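Local coordinates for pseudoazurin (Blue copper protein) (Sinorhizobium meliloti, PDB 3TU6) that binds a single copper ion and probably carries electrons in the periplasm as a small blue copper protein of the cupredoxin type, at residues 32-37 with 65-70; 44-49 with 56-61; 50-55 with 74-79. One frame throughout, in Å; residues are numbered along the deposited sequence.

How the interactions relate
The three contacts join the two ends of the strand order of one cupredoxin barrel. Interaction 1 pairs strand 32-36 with strand 67-69, interaction 2 ties strand 45-46 to the long loop that follows it, and interaction 3 lays residues 50-55 of that loop on strand 74-79. Trp58 of interaction 2 packs its CD2 3.4 Å from Val68 CG1 of interaction 1, and the Phe35 ring meets Tyr78 of 74-79 edge-to-face. Backbone hydrogen bonds join 44-49 of interaction 2 to 74-79 of interaction 3, Gln79 N lying 2.8 Å from Ala45 O. Copper, held by His42, Cys80, His83 and Met88, lies about 9 Å from the side chain of Ser44 and about 10 Å from that of Ala37.

Interaction 1: 32-37 with 65-70; sequences TVTFVA and EITVTL
Phe35 and Glu65 meet at one end of an antiparallel strand pair in the cupredoxin barrel, where strand 32-36 runs beside strand 67-69 at 158° between their directions. Phe35 N donates to Ile66 O at 3.0 Å, and the same oxygen lies in the plane of the Phe35 ring, at its edge. CG of Phe35 stands beside the backbone N (chi1 -71°), which lays the ring alongside Ile66 so that CD2 comes 3.9 Å from Ile66 CG2. Val33 CG1 covers one ring face near the rim, and Tyr78 meets the ring edge-to-face. The buried Phe35 O has no hydrogen-bond partner in the model; Glu65 CA approaches it to 3.1 Å in a bent CA-H...O contact.

Glu65, the residue with the largest area buried here, stretches beyond CG and brings OE2 within 3.0 Å of Ala37 N. The amide reaches the anti lone pair of that oxygen, so a side chain takes over the pairing where the backbone bonds stop. Val36 CG1 also touches OE2.

At the other end Val33 exchanges two backbone bonds with Val68, the one from Val68 N to Val33 O measuring 2.9 Å. The side chains of these two valines point to the same face, where Val33 CG2 also reaches Leu70 CD1 at 3.7 Å; Ile92 of strand 89-94 packs against both Val33 and Leu70. Backbone bonds from Thr32, Thr34 and Val36 to Glu2, Tyr4 and Val6 set strand 3-9 on the other side of strand 32-36.

Threonines occupy the reverse face. Thr32 CB rests 3.8 Å from Thr67 CG2, and across the non-hydrogen-bonded pair the hydroxyls of Thr34 and Thr67 join in a hydrogen bond, Thr34 OG1 to Thr67 OG1 2.7 Å.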
loop_
_atom_site.group_PDB
_atom_site.type_symbol
_atom_site.label_atom_id
_atom_site.label_comp_id
_atom_site.label_asym_id
_atom_site.label_seq_id
_atom_site.Cartn_x
_atom_site.Cartn_y
_atom_site.Cartn_z
ATOM N N THR A 32 4.944 9.143 8.671
ATOM C CA THR A 32 5.569 8.845 7.382
ATOM C C THR A 32 5.794 7.346 7.208
ATOM O O THR A 32 5.972 6.617 8.186
ATOM C CB THR A 32 6.930 9.559 7.226
ATOM O OG1 THR A 32 7.846 9.082 8.221
ATOM C CG2 THR A 32 6.770 11.066 7.360
ATOM N N VAL A 33 5.781 6.903 5.952
ATOM C CA VAL A 33 6.116 5.528 5.597
ATOM C C VAL A 33 7.218 5.541 4.539
ATOM O O VAL A 33 7.073 6.172 3.492
ATOM C CB VAL A 33 4.888 4.763 5.054
ATOM C CG1 VAL A 33 5.308 3.437 4.429
ATOM C CG2 VAL A 33 3.876 4.533 6.161
ATOM N N THR A 34 8.319 4.849 4.830
ATOM C CA THR A 34 9.448 4.747 3.912
ATOM C C THR A 34 9.489 3.356 3.298
ATOM O O THR A 34 9.425 2.351 4.009
ATOM C CB THR A 34 10.781 5.016 4.635
ATOM O OG1 THR A 34 10.747 6.318 5.235
ATOM C CG2 THR A 34 11.953 4.931 3.665
ATOM N N PHE A 35 9.596 3.300 1.974
ATOM C CA PHE A 35 9.662 2.027 1.265
ATOM C C PHE A 35 11.111 1.597 1.103
ATOM O O PHE A 35 11.962 2.401 0.743
ATOM C CB PHE A 35 8.944 2.131 -0.080
ATOM C CG PHE A 35 7.457 2.237 0.060
ATOM C CD1 PHE A 35 6.681 1.094 0.110
ATOM C CD2 PHE A 35 6.840 3.472 0.195
ATOM C CE1 PHE A 35 5.311 1.176 0.262
ATOM C CE2 PHE A 35 5.462 3.564 0.348
ATOM C CZ PHE A 35 4.697 2.408 0.384
ATOM N N VAL A 36 11.381 0.326 1.392
ATOM C CA VAL A 36 12.741 -0.203 1.408
ATOM C C VAL A 36 12.919 -1.203 0.273
ATOM O O VAL A 36 12.128 -2.138 0.129
ATOM C CB VAL A 36 13.046 -0.903 2.751
ATOM C CG1 VAL A 36 14.514 -1.312 2.827
ATOM C CG2 VAL A 36 12.679 0.007 3.919
ATOM N N ALA A 37 13.962 -1.003 -0.529
ATOM C CA ALA A 37 14.258 -1.883 -1.654
ATOM C C ALA A 37 15.155 -3.030 -1.203
ATOM O O ALA A 37 16.316 -3.114 -1.608
ATOM C CB ALA A 37 14.923 -1.095 -2.781
ATOM N N GLU A 65 13.791 4.326 -2.746
ATOM C CA GLU A 65 13.325 4.174 -1.374
ATOM C C GLU A 65 12.617 5.450 -0.928
ATOM O O GLU A 65 13.143 6.227 -0.132
ATOM C CB GLU A 65 14.497 3.833 -0.452
ATOM C CG GLU A 65 15.185 2.530 -0.832
ATOM C CD GLU A 65 16.138 2.026 0.233
ATOM O OE1 GLU A 65 16.862 2.852 0.828
ATOM O OE2 GLU A 65 16.167 0.799 0.467
ATOM N N ILE A 66 11.410 5.645 -1.452
ATOM C CA ILE A 66 10.669 6.887 -1.262
ATOM C C ILE A 66 9.987 6.935 0.105
ATOM O O ILE A 66 9.461 5.929 0.585
ATOM C CB ILE A 66 9.615 7.088 -2.388
ATOM C CG1 ILE A 66 9.074 8.521 -2.378
ATOM C CG2 ILE A 66 8.473 6.082 -2.262
ATOM C CD1 ILE A 66 8.200 8.847 -3.572
ATOM N N THR A 67 10.014 8.111 0.728
ATOM C CA THR A 67 9.284 8.358 1.966
ATOM C C THR A 67 8.060 9.206 1.644
ATOM O O THR A 67 8.187 10.285 1.065
ATOM C CB THR A 67 10.157 9.083 3.005
ATOM O OG1 THR A 67 11.251 8.238 3.383
ATOM C CG2 THR A 67 9.344 9.434 4.246
ATOM N N VAL A 68 6.884 8.709 2.016
ATOM C CA VAL A 68 5.624 9.402 1.748
ATOM C C VAL A 68 5.055 10.029 3.019
ATOM O O VAL A 68 5.201 9.481 4.114
ATOM C CB VAL A 68 4.573 8.452 1.123
ATOM C CG1 VAL A 68 5.127 7.812 -0.143
ATOM C CG2 VAL A 68 4.140 7.384 2.115
ATOM N N THR A 69 4.416 11.186 2.858
ATOM C CA THR A 69 3.744 11.881 3.951
ATOM C C THR A 69 2.270 11.491 3.965
ATOM O O THR A 69 1.673 11.277 2.911
ATOM C CB THR A 69 3.853 13.410 3.789
ATOM O OG1 THR A 69 3.298 13.802 2.526
ATOM C CG2 THR A 69 5.307 13.853 3.859
ATOM N N LEU A 70 1.690 11.407 5.160
ATOM C CA LEU A 70 0.316 10.937 5.330
ATOM C C LEU A 70 -0.486 11.900 6.205
ATOM O O LEU A 70 -0.846 11.576 7.337
ATOM C CB LEU A 70 0.320 9.537 5.946
ATOM C CG LEU A 70 1.052 8.450 5.154
ATOM C CD1 LEU A 70 1.259 7.212 6.016
ATOM C CD2 LEU A 70 0.292 8.106 3.880
#

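Interaction 2: 44-49 with 56-61; sequences SALMKG and ETWKGK
Ala45 and Lys59 form a single backbone bridge, their CA atoms 4.1 Å apart, as 44-46 and 58-60 run past each other in opposite directions. Two hydrogen bonds flank it: Gly60 N to Ser44 O at 2.8 Å and Leu46 N to Trp58 O at 2.9 Å. Beyond Leu46 the chains part. At Gly60 the backbones come so close that a CB would collide with Ser44 O. A water extends the link by one step, accepting from Ser44 N and donating to Lys61 O.

Trp58 and Leu46 carry most of the side-chain contact. The CG of Trp58 sits between the backbone N and the carbonyl carbon (chi1 73°), which swings the indole back over Ser44 to Leu46. NE1 then donates to Ser44 OG over 3.2 Å, at 162° and with the oxygen near the ring plane, so this bond fixes the edge of the indole. One ring face receives Leu46, whose side chain crosses it at about a right angle: CB stands 4.1 Å from the centroid of the six-membered ring, 8° off its normal, in a CH-pi contact. CD1 of Leu46 reaches past the rim of the same face, 3.8 Å from Trp58 CH2. Its other branch turns to the neighbouring residue, CD2 meeting Thr57 CG2 at 3.5 Å. The indole is thus held by a polar grip at one edge and by aliphatic carbon over one face, while Val68, Tyr76 and Tyr78 also pack on it.

On its far side strand 45-46 bonds to strand 74-79 through Ala45 with Gln79. Through this bridge an otherwise irregular loop is bound to the short edge strand of the cupredoxin barrel, just after the copper ligand His42.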
loop_
_atom_site.group_PDB
_atom_site.type_symbol
_atom_site.label_atom_id
_atom_site.label_comp_id
_atom_site.label_asym_id
_atom_site.label_seq_id
_atom_site.Cartn_x
_atom_site.Cartn_y
_atom_site.Cartn_z
ATOM N N SER A 44 7.011 1.781 -5.583
ATOM C CA SER A 44 5.773 2.078 -4.871
ATOM C C SER A 44 5.118 3.311 -5.478
ATOM O O SER A 44 5.740 4.372 -5.557
ATOM C CB SER A 44 6.048 2.311 -3.386
ATOM O OG SER A 44 4.843 2.580 -2.689
ATOM N N ALA A 45 3.867 3.159 -5.909
ATOM C CA ALA A 45 3.094 4.260 -6.477
ATOM C C ALA A 45 1.640 4.160 -6.028
ATOM O O ALA A 45 1.078 3.068 -5.973
ATOM C CB ALA A 45 3.181 4.238 -7.997
ATOM N N LEU A 46 1.039 5.305 -5.711
ATOM C CA LEU A 46 -0.361 5.356 -5.298
ATOM C C LEU A 46 -1.254 4.974 -6.473
ATOM O O LEU A 46 -1.053 5.451 -7.590
ATOM C CB LEU A 46 -0.720 6.762 -4.800
ATOM C CG LEU A 46 -2.120 6.971 -4.212
ATOM C CD1 LEU A 46 -2.271 6.232 -2.889
ATOM C CD2 LEU A 46 -2.404 8.455 -4.032
ATOM N N MET A 47 -2.231 4.109 -6.218
ATOM C CA MET A 47 -3.168 3.676 -7.252
ATOM C C MET A 47 -4.140 4.802 -7.590
ATOM O O MET A 47 -4.436 5.650 -6.743
ATOM C CB MET A 47 -3.944 2.436 -6.798
ATOM C CG MET A 47 -3.057 1.233 -6.499
ATOM S SD MET A 47 -3.976 -0.302 -6.267
ATOM C CE MET A 47 -4.538 -0.612 -7.940
ATOM N N LYS A 48 -4.632 4.801 -8.827
ATOM C CA LYS A 48 -5.538 5.846 -9.301
ATOM C C LYS A 48 -6.872 5.745 -8.556
ATOM O O LYS A 48 -7.554 4.719 -8.623
ATOM C CB LYS A 48 -5.749 5.732 -10.819
ATOM C CG LYS A 48 -5.972 7.063 -11.537
ATOM C CD LYS A 48 -7.295 7.717 -11.160
ATOM C CE LYS A 48 -7.588 8.933 -12.027
ATOM N NZ LYS A 48 -7.828 8.573 -13.453
ATOM N N GLY A 49 -7.229 6.809 -7.841
ATOM C CA GLY A 49 -8.450 6.840 -7.037
ATOM C C GLY A 49 -8.355 6.039 -5.747
ATOM O O GLY A 49 -9.378 5.726 -5.133
ATOM N N GLU A 56 -2.049 14.023 -0.879
ATOM C CA GLU A 56 -0.872 14.059 -1.742
ATOM C C GLU A 56 -0.578 12.660 -2.272
ATOM O O GLU A 56 -0.589 11.689 -1.513
ATOM C CB GLU A 56 0.347 14.592 -0.984
ATOM C CG GLU A 56 0.260 16.067 -0.624
ATOM C CD GLU A 56 1.575 16.629 -0.112
ATOM O OE1 GLU A 56 1.794 17.851 -0.253
ATOM O OE2 GLU A 56 2.393 15.853 0.429
ATOM N N THR A 57 -0.323 12.566 -3.574
ATOM C CA THR A 57 -0.036 11.288 -4.223
ATOM C C THR A 57 1.467 11.076 -4.337
ATOM O O THR A 57 2.254 11.983 -4.059
ATOM C CB THR A 57 -0.645 11.228 -5.638
ATOM O OG1 THR A 57 0.055 12.129 -6.505
ATOM C CG2 THR A 57 -2.124 11.600 -5.606
ATOM N N TRP A 58 1.861 9.871 -4.740
ATOM C CA TRP A 58 3.265 9.571 -4.992
ATOM C C TRP A 58 3.435 8.534 -6.099
ATOM O O TRP A 58 2.553 7.705 -6.337
ATOM C CB TRP A 58 3.968 9.111 -3.708
ATOM C CG TRP A 58 3.611 7.728 -3.247
ATOM C CD1 TRP A 58 4.238 6.565 -3.589
ATOM C CD2 TRP A 58 2.564 7.367 -2.340
ATOM N NE1 TRP A 58 3.638 5.499 -2.960
ATOM C CE2 TRP A 58 2.608 5.965 -2.187
ATOM C CE3 TRP A 58 1.587 8.093 -1.645
ATOM C CZ2 TRP A 58 1.712 5.272 -1.367
ATOM C CZ3 TRP A 58 0.698 7.403 -0.830
ATOM C CH2 TRP A 58 0.768 6.007 -0.699
ATOM N N LYS A 59 4.580 8.602 -6.770
ATOM C CA LYS A 59 4.913 7.686 -7.850
ATOM C C LYS A 59 6.419 7.435 -7.834
ATOM O O LYS A 59 7.183 8.105 -8.528
ATOM C CB LYS A 59 4.458 8.268 -9.194
ATOM C CG LYS A 59 4.627 7.327 -10.382
ATOM C CD LYS A 59 4.157 7.966 -11.686
ATOM C CE LYS A 59 2.639 8.032 -11.778
ATOM N NZ LYS A 59 2.183 8.646 -13.057
ATOM N N GLY A 60 6.835 6.471 -7.018
ATOM C CA GLY A 60 8.247 6.157 -6.853
ATOM C C GLY A 60 8.841 5.469 -8.067
ATOM O O GLY A 60 8.154 4.722 -8.764
ATOM N N LYS A 61 10.121 5.726 -8.320
ATOM C CA LYS A 61 10.847 5.047 -9.392
ATOM C C LYS A 61 11.249 3.649 -8.927
ATOM O O LYS A 61 11.142 3.326 -7.741
ATOM C CB LYS A 61 12.091 5.846 -9.795
ATOM C CG LYS A 61 11.806 7.263 -10.292
ATOM C CD LYS A 61 11.085 7.265 -11.633
ATOM C CE LYS A 61 10.883 8.682 -12.158
ATOM N NZ LYS A 61 9.982 9.486 -11.288
HETATM O O HOH W 1 9.377 3.146 -5.380
#

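Interaction 3: 50-55 with 74-79; sequences GAPEGA and GVYMYQ
Pro52 lies over the ring of Tyr76, joining a type II beta turn, Pro52 to Ala55, to strand 74-79 of the cupredoxin barrel. The two side chains cross at about a right angle: Pro52 CD stands 3.9 Å from the centroid of the tyrosine ring and 12° off its normal, a CH-pi contact nearly centred on the face. CG of Tyr76 is anti to its carbonyl carbon (chi1 -67°), bringing the ring beneath the loop. Two alanines approach obliquely along one side, Ala51 CB 4.0 Å from CD2 and Ala55 CB 3.9 Å from CE2 of Tyr76. The phenol oxygen bonds to Lys72 O, just before the strand, while Val94 of strand 89-94 also packs on this tyrosine.

The turn is closed by Ala55 N to Pro52 O at 3.2 Å, with Gly54 at positive phi. Gly74 lies so close to Pro52 that a CB there would collide with CG of the proline. Replacing Tyr76 by an alanine would probably open a gap beneath Pro52, Ala51 and Ala55 and deprive Lys72 O of its phenol donor.

At Gly50 the backbones themselves meet. Gly50 O touches Tyr76 CA in a CA-H...O contact and accepts a hydrogen bond from the amide of the next residue, Met77 N, at a short 2.6 Å, nearly straight at 172° and in the carbonyl plane.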
loop_
_atom_site.group_PDB
_atom_site.type_symbol
_atom_site.label_atom_id
_atom_site.label_comp_id
_atom_site.label_asym_id
_atom_site.label_seq_id
_atom_site.Cartn_x
_atom_site.Cartn_y
_atom_site.Cartn_z
ATOM N N GLY A 50 -7.131 5.722 -5.326
ATOM C CA GLY A 50 -6.903 4.883 -4.149
ATOM C C GLY A 50 -6.471 5.647 -2.909
ATOM O O GLY A 50 -5.798 5.090 -2.043
ATOM N N ALA A 51 -6.859 6.917 -2.819
ATOM C CA ALA A 51 -6.527 7.756 -1.668
ATOM C C ALA A 51 -7.692 8.683 -1.342
ATOM O O ALA A 51 -8.537 8.940 -2.204
ATOM C CB ALA A 51 -5.272 8.565 -1.951
ATOM N N PRO A 52 -7.749 9.190 -0.096
ATOM C CA PRO A 52 -8.814 10.128 0.260
ATOM C C PRO A 52 -8.684 11.449 -0.498
ATOM O O PRO A 52 -7.581 11.828 -0.896
ATOM C CB PRO A 52 -8.620 10.335 1.767
ATOM C CG PRO A 52 -7.207 9.979 2.032
ATOM C CD PRO A 52 -6.841 8.926 1.036
ATOM N N GLU A 53 -9.810 12.128 -0.696
ATOM C CA GLU A 53 -9.844 13.366 -1.475
ATOM C C GLU A 53 -8.913 14.421 -0.880
ATOM O O GLU A 53 -8.873 14.608 0.337
ATOM C CB GLU A 53 -11.273 13.915 -1.550
ATOM C CG GLU A 53 -12.232 13.038 -2.353
ATOM C CD GLU A 53 -13.633 13.619 -2.455
ATOM O OE1 GLU A 53 -13.958 14.559 -1.696
ATOM O OE2 GLU A 53 -14.416 13.131 -3.298
ATOM N N GLY A 54 -8.153 15.087 -1.746
ATOM C CA GLY A 54 -7.234 16.148 -1.332
ATOM C C GLY A 54 -5.895 15.666 -0.795
ATOM O O GLY A 54 -5.092 16.475 -0.323
ATOM N N ALA A 55 -5.643 14.361 -0.869
ATOM C CA ALA A 55 -4.404 13.782 -0.352
ATOM C C ALA A 55 -3.278 13.902 -1.374
ATOM O O ALA A 55 -3.520 13.885 -2.582
ATOM C CB ALA A 55 -4.618 12.323 0.023
ATOM N N GLY A 74 -7.456 8.293 6.236
ATOM C CA GLY A 74 -8.118 7.418 5.272
ATOM C C GLY A 74 -7.244 6.251 4.856
ATOM O O GLY A 74 -6.153 6.054 5.396
ATOM N N VAL A 75 -7.733 5.478 3.891
ATOM C CA VAL A 75 -6.999 4.342 3.350
ATOM C C VAL A 75 -6.280 4.746 2.067
ATOM O O VAL A 75 -6.884 5.333 1.166
ATOM C CB VAL A 75 -7.938 3.159 3.042
ATOM C CG1 VAL A 75 -7.138 1.959 2.550
ATOM C CG2 VAL A 75 -8.753 2.795 4.273
ATOM N N TYR A 76 -4.989 4.431 2.002
ATOM C CA TYR A 76 -4.168 4.685 0.826
ATOM C C TYR A 76 -3.826 3.349 0.170
ATOM O O TYR A 76 -3.118 2.533 0.761
ATOM C CB TYR A 76 -2.878 5.407 1.224
ATOM C CG TYR A 76 -3.072 6.819 1.738
ATOM C CD1 TYR A 76 -3.632 7.060 2.992
ATOM C CD2 TYR A 76 -2.674 7.916 0.978
ATOM C CE1 TYR A 76 -3.803 8.355 3.466
ATOM C CE2 TYR A 76 -2.843 9.212 1.444
ATOM C CZ TYR A 76 -3.405 9.426 2.687
ATOM O OH TYR A 76 -3.570 10.713 3.144
ATOM N N MET A 77 -4.339 3.124 -1.040
ATOM C CA MET A 77 -4.044 1.908 -1.799
ATOM C C MET A 77 -2.949 2.192 -2.822
ATOM O O MET A 77 -3.113 3.049 -3.692
ATOM C CB MET A 77 -5.295 1.398 -2.516
ATOM C CG MET A 77 -6.465 1.076 -1.593
ATOM S SD MET A 77 -6.133 -0.233 -0.398
ATOM C CE MET A 77 -5.896 -1.645 -1.479
ATOM N N TYR A 78 -1.837 1.467 -2.708
ATOM C CA TYR A 78 -0.680 1.660 -3.582
ATOM C C TYR A 78 -0.252 0.334 -4.210
ATOM O O TYR A 78 -0.677 -0.737 -3.769
ATOM C CB TYR A 78 0.476 2.293 -2.800
ATOM C CG TYR A 78 1.073 1.408 -1.728
ATOM C CD1 TYR A 78 2.108 0.528 -2.027
ATOM C CD2 TYR A 78 0.606 1.452 -0.416
ATOM C CE1 TYR A 78 2.656 -0.290 -1.057
ATOM C CE2 TYR A 78 1.158 0.640 0.570
ATOM C CZ TYR A 78 2.184 -0.228 0.241
ATOM O OH TYR A 78 2.742 -1.037 1.202
ATOM N N GLN A 79 0.596 0.413 -5.232
ATOM C CA GLN A 79 0.972 -0.764 -6.013
ATOM C C GLN A 79 2.430 -0.748 -6.453
ATOM O O GLN A 79 3.094 0.289 -6.407
ATOM C CB GLN A 79 0.086 -0.859 -7.259
ATOM C CG GLN A 79 0.291 0.279 -8.261
ATOM C CD GLN A 79 -0.548 0.119 -9.516
ATOM O OE1 GLN A 79 -1.727 -0.228 -9.451
ATOM N NE2 GLN A 79 0.059 0.381 -10.667
#